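PDB 2HSI: putative peptidase M23 from Pseudomonas aeruginosa PAO1, which binds a zinc ion and is probably a metalloendopeptidase of the M23 family, though its function has not been established. Local coordinates for residues L44-Y55 with Q85-H96. Numbering follows the deposited sequence.
Sequences LGEEGPPPRAFY and QKLEVRAATGNH
F54 and R90 meet on one face of an antiparallel sheet in the M23 N-terminal domain, where strand 52-55 pairs with strand 83-90. The two side chains cross at about a right angle. The R90 guanidinium lies over the rim of one F54 ring face, near CE2, its plane tilted 36° from the ring. This is an off-centre cation-pi contact, with R90 CZ 4.2 Å from the ring centroid. R52-R90 and F54-E88 are hydrogen-bonded pairs, with the non-hydrogen-bonded pair A53-V89 between them.

The other face is apolar and buried. L44 CD2 sits against L87 CD2 at 3.6 Å and also reaches V89. P51 CB packs on V89 CG1, and V62 of strand 58-64 adds to the cluster beside L44 and A53.

Past R90, the E46 chain bends at chi2 (-77°), turning its carboxylate to H96, the first residue of the next strand. H96 NE2 donates to the anti lone pair of E46 OE2 at 2.7 Å, with ring and carboxylate nearly coplanar. H96 ND1 is hydrogen-bonded to E98 OE2, so both ring nitrogens are held. Two waters link the E46 carboxylate to T93 OG1 in the A91-G94 type I turn, and one also reaches G94 O.

At the far end, Y55 OH donates to Q85 OE1 at 2.7 Å, approaching 54° out of the amide carbonyl plane rather than along a lone pair.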
ATOM      1  N   LEU A  44      11.346  12.056  12.433  1.00 13.51           N
ATOM      2  CA  LEU A  44      11.319  11.322  13.701  1.00 15.52           C
ATOM      3  C   LEU A  44      12.218  11.889  14.799  1.00 11.86           C
ATOM      4  O   LEU A  44      12.141  11.447  15.948  1.00 17.06           O
ATOM      5  CB  LEU A  44      11.638   9.835  13.468  1.00 18.17           C
ATOM      6  CG  LEU A  44      10.620   9.097  12.593  1.00 18.88           C
ATOM      7  CD1 LEU A  44      10.918   7.608  12.577  1.00 13.86           C
ATOM      8  CD2 LEU A  44       9.216   9.336  13.133  1.00 17.12           C
ATOM      9  N   GLY A  45      13.058  12.866  14.458  1.00 15.66           N
ATOM     10  CA  GLY A  45      14.072  13.375  15.397  1.00 15.36           C
ATOM     11  C   GLY A  45      15.071  12.296  15.808  1.00 19.72           C
ATOM     12  O   GLY A  45      15.437  12.187  16.987  1.00 14.76           O
ATOM     13  N   GLU A  46      15.454  11.460  14.843  1.00 19.89           N
ATOM     14  CA  GLU A  46      16.381  10.341  15.050  1.00 17.42           C
ATOM     15  C   GLU A  46      17.352  10.255  13.858  1.00 19.11           C
ATOM     16  O   GLU A  46      16.955  10.488  12.712  1.00 18.59           O
ATOM     17  CB  GLU A  46      15.599   9.010  15.184  1.00 15.89           C
ATOM     18  CG  GLU A  46      14.679   8.891  16.408  1.00 15.87           C
ATOM     19  CD  GLU A  46      15.401   8.596  17.736  1.00 26.21           C
ATOM     20  OE1 GLU A  46      16.591   8.204  17.748  1.00 22.98           O
ATOM     21  OE2 GLU A  46      14.764   8.749  18.799  1.00 20.97           O
ATOM     22  N   GLU A  47      18.623   9.945  14.122  1.00 17.70           N
ATOM     23  CA  GLU A  47      19.632   9.809  13.050  1.00 16.45           C
ATOM     24  C   GLU A  47      20.587   8.636  13.273  1.00 17.34           C
ATOM     25  O   GLU A  47      21.359   8.294  12.375  1.00 21.46           O
ATOM     26  CB  GLU A  47      20.450  11.103  12.892  1.00 16.24           C
ATOM     27  CG  GLU A  47      21.358  11.426  14.093  1.00 14.99           C
ATOM     28  CD  GLU A  47      22.307  12.572  13.836  1.00 19.23           C
ATOM     29  OE1 GLU A  47      21.961  13.510  13.099  1.00 18.10           O
ATOM     30  OE2 GLU A  47      23.426  12.530  14.368  1.00 24.65           O
ATOM     31  N   GLY A  48      20.538   8.038  14.466  1.00 17.15           N
ATOM     32  CA  GLY A  48      21.399   6.897  14.824  1.00 19.05           C
ATOM     33  C   GLY A  48      20.793   5.555  14.439  1.00 12.83           C
ATOM     34  O   GLY A  48      20.451   5.342  13.277  1.00 17.71           O
ATOM     35  N   PRO A  49      20.673   4.624  15.412  1.00 20.37           N
ATOM     36  CA  PRO A  49      20.064   3.318  15.142  1.00 19.60           C
ATOM     37  C   PRO A  49      18.622   3.499  14.643  1.00 22.70           C
ATOM     38  O   PRO A  49      18.008   4.537  14.933  1.00 18.65           O
ATOM     39  CB  PRO A  49      20.106   2.625  16.512  1.00 20.02           C
ATOM     40  CG  PRO A  49      21.201   3.297  17.235  1.00 21.34           C
ATOM     41  CD  PRO A  49      21.101   4.735  16.814  1.00 16.35           C
ATOM     42  N   PRO A  50      18.100   2.532  13.852  1.00 24.36           N
ATOM     43  CA  PRO A  50      16.733   2.668  13.332  1.00 21.77           C
ATOM     44  C   PRO A  50      15.677   2.707  14.435  1.00 22.55           C
ATOM     45  O   PRO A  50      15.626   1.806  15.275  1.00 20.83           O
ATOM     46  CB  PRO A  50      16.548   1.415  12.466  1.00 22.54           C
ATOM     47  CG  PRO A  50      17.902   0.899  12.218  1.00 23.08           C
ATOM     48  CD  PRO A  50      18.741   1.292  13.377  1.00 22.38           C
ATOM     49  N   PRO A  51      14.860   3.773  14.460  1.00 20.54           N
ATOM     50  CA  PRO A  51      13.778   3.774  15.420  1.00 16.91           C
ATOM     51  C   PRO A  51      12.599   2.965  14.885  1.00 14.69           C
ATOM     52  O   PRO A  51      12.529   2.689  13.681  1.00 15.18           O
ATOM     53  CB  PRO A  51      13.406   5.251  15.510  1.00 14.49           C
ATOM     54  CG  PRO A  51      13.717   5.805  14.183  1.00 15.11           C
ATOM     55  CD  PRO A  51      14.880   5.002  13.650  1.00 18.79           C
ATOM     56  N   ARG A  52      11.673   2.619  15.766  1.00 14.13           N
ATOM     57  CA  ARG A  52      10.394   2.064  15.333  1.00 17.14           C
ATOM     58  C   ARG A  52       9.316   3.134  15.557  1.00 15.99           C
ATOM     59  O   ARG A  52       9.429   3.956  16.462  1.00 17.76           O
ATOM     60  CB  ARG A  52      10.052   0.810  16.123  1.00 15.32           C
ATOM     61  CG  ARG A  52      10.830  -0.432  15.725  1.00 23.44           C
ATOM     62  CD  ARG A  52      10.209  -1.666  16.387  1.00 22.78           C
ATOM     63  NE  ARG A  52      10.666  -2.914  15.775  1.00 37.04           N
ATOM     64  CZ  ARG A  52      11.512  -3.774  16.343  1.00 50.15           C
ATOM     65  NH1 ARG A  52      12.003  -3.544  17.555  1.00 40.95           N
ATOM     66  NH2 ARG A  52      11.864  -4.877  15.699  1.00 60.80           N
ATOM     67  N   ALA A  53       8.285   3.127  14.722  1.00 16.96           N
ATOM     68  CA  ALA A  53       7.219   4.126  14.832  1.00 13.17           C
ATOM     69  C   ALA A  53       5.865   3.446  14.707  1.00 17.82           C
ATOM     70  O   ALA A  53       5.753   2.414  14.061  1.00 15.29           O
ATOM     71  CB  ALA A  53       7.378   5.193  13.769  1.00 15.98           C
ATOM     72  N   PHE A  54       4.849   4.035  15.340  1.00 16.92           N
ATOM     73  CA  PHE A  54       3.501   3.467  15.409  1.00 17.79           C
ATOM     74  C   PHE A  54       2.490   4.589  15.237  1.00 14.21           C
ATOM     75  O   PHE A  54       2.634   5.653  15.849  1.00 14.35           O
ATOM     76  CB  PHE A  54       3.258   2.768  16.755  1.00 20.79           C
ATOM     77  CG  PHE A  54       4.080   1.529  16.961  1.00 17.90           C
ATOM     78  CD1 PHE A  54       3.572   0.283  16.606  1.00 19.88           C
ATOM     79  CD2 PHE A  54       5.363   1.602  17.514  1.00 18.36           C
ATOM     80  CE1 PHE A  54       4.324  -0.865  16.795  1.00 20.87           C
ATOM     81  CE2 PHE A  54       6.120   0.465  17.690  1.00 19.00           C
ATOM     82  CZ  PHE A  54       5.602  -0.769  17.335  1.00 20.06           C
ATOM     83  N   TYR A  55       1.486   4.348  14.397  1.00 18.92           N
ATOM     84  CA  TYR A  55       0.358   5.271  14.223  1.00 13.87           C
ATOM     85  C   TYR A  55      -0.950   4.531  14.434  1.00 21.74           C
ATOM     86  O   TYR A  55      -1.229   3.547  13.741  1.00 17.68           O
ATOM     87  CB  TYR A  55       0.394   5.904  12.832  1.00 13.38           C
ATOM     88  CG  TYR A  55      -0.769   6.831  12.515  1.00 18.90           C
ATOM     89  CD1 TYR A  55      -1.061   7.937  13.337  1.00 17.13           C
ATOM     90  CD2 TYR A  55      -1.552   6.631  11.375  1.00 23.48           C
ATOM     91  CE1 TYR A  55      -2.116   8.795  13.039  1.00 21.89           C
ATOM     92  CE2 TYR A  55      -2.602   7.482  11.066  1.00 19.57           C
ATOM     93  CZ  TYR A  55      -2.880   8.563  11.902  1.00 24.87           C
ATOM     94  OH  TYR A  55      -3.917   9.403  11.586  1.00 22.97           O
ATOM     95  N   GLN A  85      -2.336  14.890  14.769  1.00 17.95           N
ATOM     96  CA  GLN A  85      -2.188  13.434  14.952  1.00 20.95           C
ATOM     97  C   GLN A  85      -0.895  13.164  15.703  1.00 21.89           C
ATOM     98  O   GLN A  85      -0.013  14.014  15.717  1.00 18.28           O
ATOM     99  CB  GLN A  85      -2.094  12.711  13.610  1.00 17.34           C
ATOM    100  CG  GLN A  85      -3.073  13.164  12.564  1.00 20.72           C
ATOM    101  CD  GLN A  85      -4.437  12.610  12.790  1.00 22.13           C
ATOM    102  OE1 GLN A  85      -4.587  11.453  13.197  1.00 23.92           O
ATOM    103  NE2 GLN A  85      -5.459  13.424  12.527  1.00 24.71           N
ATOM    104  N   LYS A  86      -0.789  11.985  16.307  1.00 19.78           N
ATOM    105  CA  LYS A  86       0.374  11.604  17.110  1.00 19.81           C
ATOM    106  C   LYS A  86       1.008  10.341  16.522  1.00 20.48           C
ATOM    107  O   LYS A  86       0.304   9.422  16.122  1.00 17.62           O
ATOM    108  CB  LYS A  86      -0.028  11.336  18.572  1.00 19.13           C
ATOM    109  CG  LYS A  86      -0.591  12.545  19.311  1.00 30.10           C
ATOM    110  CD  LYS A  86      -1.176  12.168  20.664  1.00 32.39           C
ATOM    111  CE  LYS A  86      -1.862  13.368  21.315  1.00 27.98           C
ATOM    112  NZ  LYS A  86      -2.428  13.015  22.648  1.00 35.55           N
ATOM    113  N   LEU A  87       2.334  10.322  16.468  1.00 17.54           N
ATOM    114  CA  LEU A  87       3.096   9.136  16.111  1.00 15.04           C
ATOM    115  C   LEU A  87       3.913   8.743  17.331  1.00 20.22           C
ATOM    116  O   LEU A  87       4.585   9.587  17.918  1.00 19.77           O
ATOM    117  CB  LEU A  87       3.999   9.475  14.927  1.00 20.30           C
ATOM    118  CG  LEU A  87       4.734   8.417  14.120  1.00 26.50           C
ATOM    119  CD1 LEU A  87       3.776   7.493  13.356  1.00 25.82           C
ATOM    120  CD2 LEU A  87       5.608   9.155  13.143  1.00 21.92           C
ATOM    121  N   GLU A  88       3.818   7.482  17.745  1.00 17.88           N
ATOM    122  CA  GLU A  88       4.647   6.966  18.823  1.00 19.48           C
ATOM    123  C   GLU A  88       5.988   6.491  18.240  1.00 19.96           C
ATOM    124  O   GLU A  88       6.019   5.667  17.327  1.00 18.40           O
ATOM    125  CB  GLU A  88       3.951   5.811  19.545  1.00 24.21           C
ATOM    126  CG  GLU A  88       2.662   6.188  20.249  1.00 34.79           C
ATOM    127  CD  GLU A  88       2.003   5.005  20.927  1.00 43.46           C
ATOM    128  OE1 GLU A  88       1.526   4.099  20.208  1.00 44.32           O
ATOM    129  OE2 GLU A  88       1.968   4.977  22.177  1.00 58.09           O
ATOM    130  N   VAL A  89       7.088   7.030  18.753  1.00 14.21           N
ATOM    131  CA  VAL A  89       8.415   6.648  18.269  1.00 15.31           C
ATOM    132  C   VAL A  89       9.111   5.883  19.380  1.00 17.00           C
ATOM    133  O   VAL A  89       9.099   6.299  20.549  1.00 17.34           O
ATOM    134  CB  VAL A  89       9.270   7.880  17.834  1.00 17.64           C
ATOM    135  CG1 VAL A  89      10.562   7.444  17.144  1.00 17.40           C
ATOM    136  CG2 VAL A  89       8.467   8.793  16.922  1.00 13.43           C
ATOM    137  N   ARG A  90       9.707   4.753  19.009  1.00 18.73           N
ATOM    138  CA  ARG A  90      10.458   3.924  19.951  1.00 20.60           C
ATOM    139  C   ARG A  90      11.915   3.822  19.543  1.00 18.24           C
ATOM    140  O   ARG A  90      12.239   3.375  18.437  1.00 18.32           O
ATOM    141  CB  ARG A  90       9.838   2.532  20.084  1.00 18.25           C
ATOM    142  CG  ARG A  90       8.379   2.557  20.416  1.00 21.54           C
ATOM    143  CD  ARG A  90       7.914   1.236  20.958  1.00 38.06           C
ATOM    144  NE  ARG A  90       6.507   1.326  21.306  1.00 44.53           N
ATOM    145  CZ  ARG A  90       5.639   0.321  21.314  1.00 37.38           C
ATOM    146  NH1 ARG A  90       5.999  -0.914  20.982  1.00 38.80           N
ATOM    147  NH2 ARG A  90       4.383   0.572  21.648  1.00 47.25           N
ATOM    148  N   ALA A  91      12.794   4.231  20.453  1.00 19.34           N
ATOM    149  CA  ALA A  91      14.228   4.172  20.225  1.00 20.67           C
ATOM    150  C   ALA A  91      14.927   3.766  21.526  1.00 20.12           C
ATOM    151  O   ALA A  91      14.418   4.027  22.614  1.00 17.20           O
ATOM    152  CB  ALA A  91      14.735   5.525  19.729  1.00 22.27           C
ATOM    153  N   ALA A  92      16.075   3.101  21.401  1.00 18.67           N
ATOM    154  CA  ALA A  92      16.842   2.637  22.567  1.00 22.87           C
ATOM    155  C   ALA A  92      17.091   3.784  23.536  1.00 19.15           C
ATOM    156  O   ALA A  92      16.889   3.627  24.737  1.00 22.02           O
ATOM    157  CB  ALA A  92      18.168   1.994  22.137  1.00 24.17           C
ATOM    158  N   THR A  93      17.468   4.944  22.992  1.00 21.66           N
ATOM    159  CA  THR A  93      17.725   6.150  23.785  1.00 26.37           C
ATOM    160  C   THR A  93      16.465   6.791  24.367  1.00 26.95           C
ATOM    161  O   THR A  93      16.535   7.863  24.946  1.00 25.14           O
ATOM    162  CB  THR A  93      18.483   7.231  22.966  1.00 28.18           C
ATOM    163  OG1 THR A  93      17.841   7.418  21.696  1.00 25.56           O
ATOM    164  CG2 THR A  93      19.937   6.821  22.749  1.00 29.81           C
ATOM    165  N   GLY A  94      15.312   6.158  24.186  1.00 19.20           N
ATOM    166  CA  GLY A  94      14.092   6.634  24.819  1.00 18.28           C
ATOM    167  C   GLY A  94      12.957   6.872  23.850  1.00 15.28           C
ATOM    168  O   GLY A  94      13.166   7.341  22.737  1.00 19.79           O
ATOM    169  N   ASN A  95      11.748   6.554  24.298  1.00 19.60           N
ATOM    170  CA  ASN A  95      10.559   6.719  23.480  1.00 21.56           C
ATOM    171  C   ASN A  95      10.075   8.155  23.507  1.00 17.96           C
ATOM    172  O   ASN A  95      10.318   8.879  24.476  1.00 17.20           O
ATOM    173  CB  ASN A  95       9.444   5.780  23.949  1.00 18.42           C
ATOM    174  CG  ASN A  95       9.831   4.322  23.833  1.00 27.28           C
ATOM    175  OD1 ASN A  95      10.828   3.990  23.192  1.00 18.74           O
ATOM    176  ND2 ASN A  95       9.045   3.440  24.455  1.00 19.74           N
ATOM    177  N   HIS A  96       9.399   8.560  22.436  1.00 15.19           N
ATOM    178  CA  HIS A  96       8.861   9.916  22.330  1.00 16.27           C
ATOM    179  C   HIS A  96       7.730   9.945  21.323  1.00 20.71           C
ATOM    180  O   HIS A  96       7.619   9.056  20.492  1.00 16.93           O
ATOM    181  CB  HIS A  96       9.952  10.925  21.947  1.00 12.18           C
ATOM    182  CG  HIS A  96      10.820  10.494  20.799  1.00 11.11           C
ATOM    183  ND1 HIS A  96      10.712  11.050  19.544  1.00 13.07           N
ATOM    184  CD2 HIS A  96      11.836   9.602  20.730  1.00 16.61           C
ATOM    185  CE1 HIS A  96      11.617  10.512  18.747  1.00 23.43           C
ATOM    186  NE2 HIS A  96      12.311   9.628  19.438  1.00 16.34           N
TER
HETATM  187  O   HOH W   1      15.266   8.479  21.425  1.00 25.96           O
HETATM  188  O   HOH W   2      18.919   7.178  19.076  1.00 30.35           O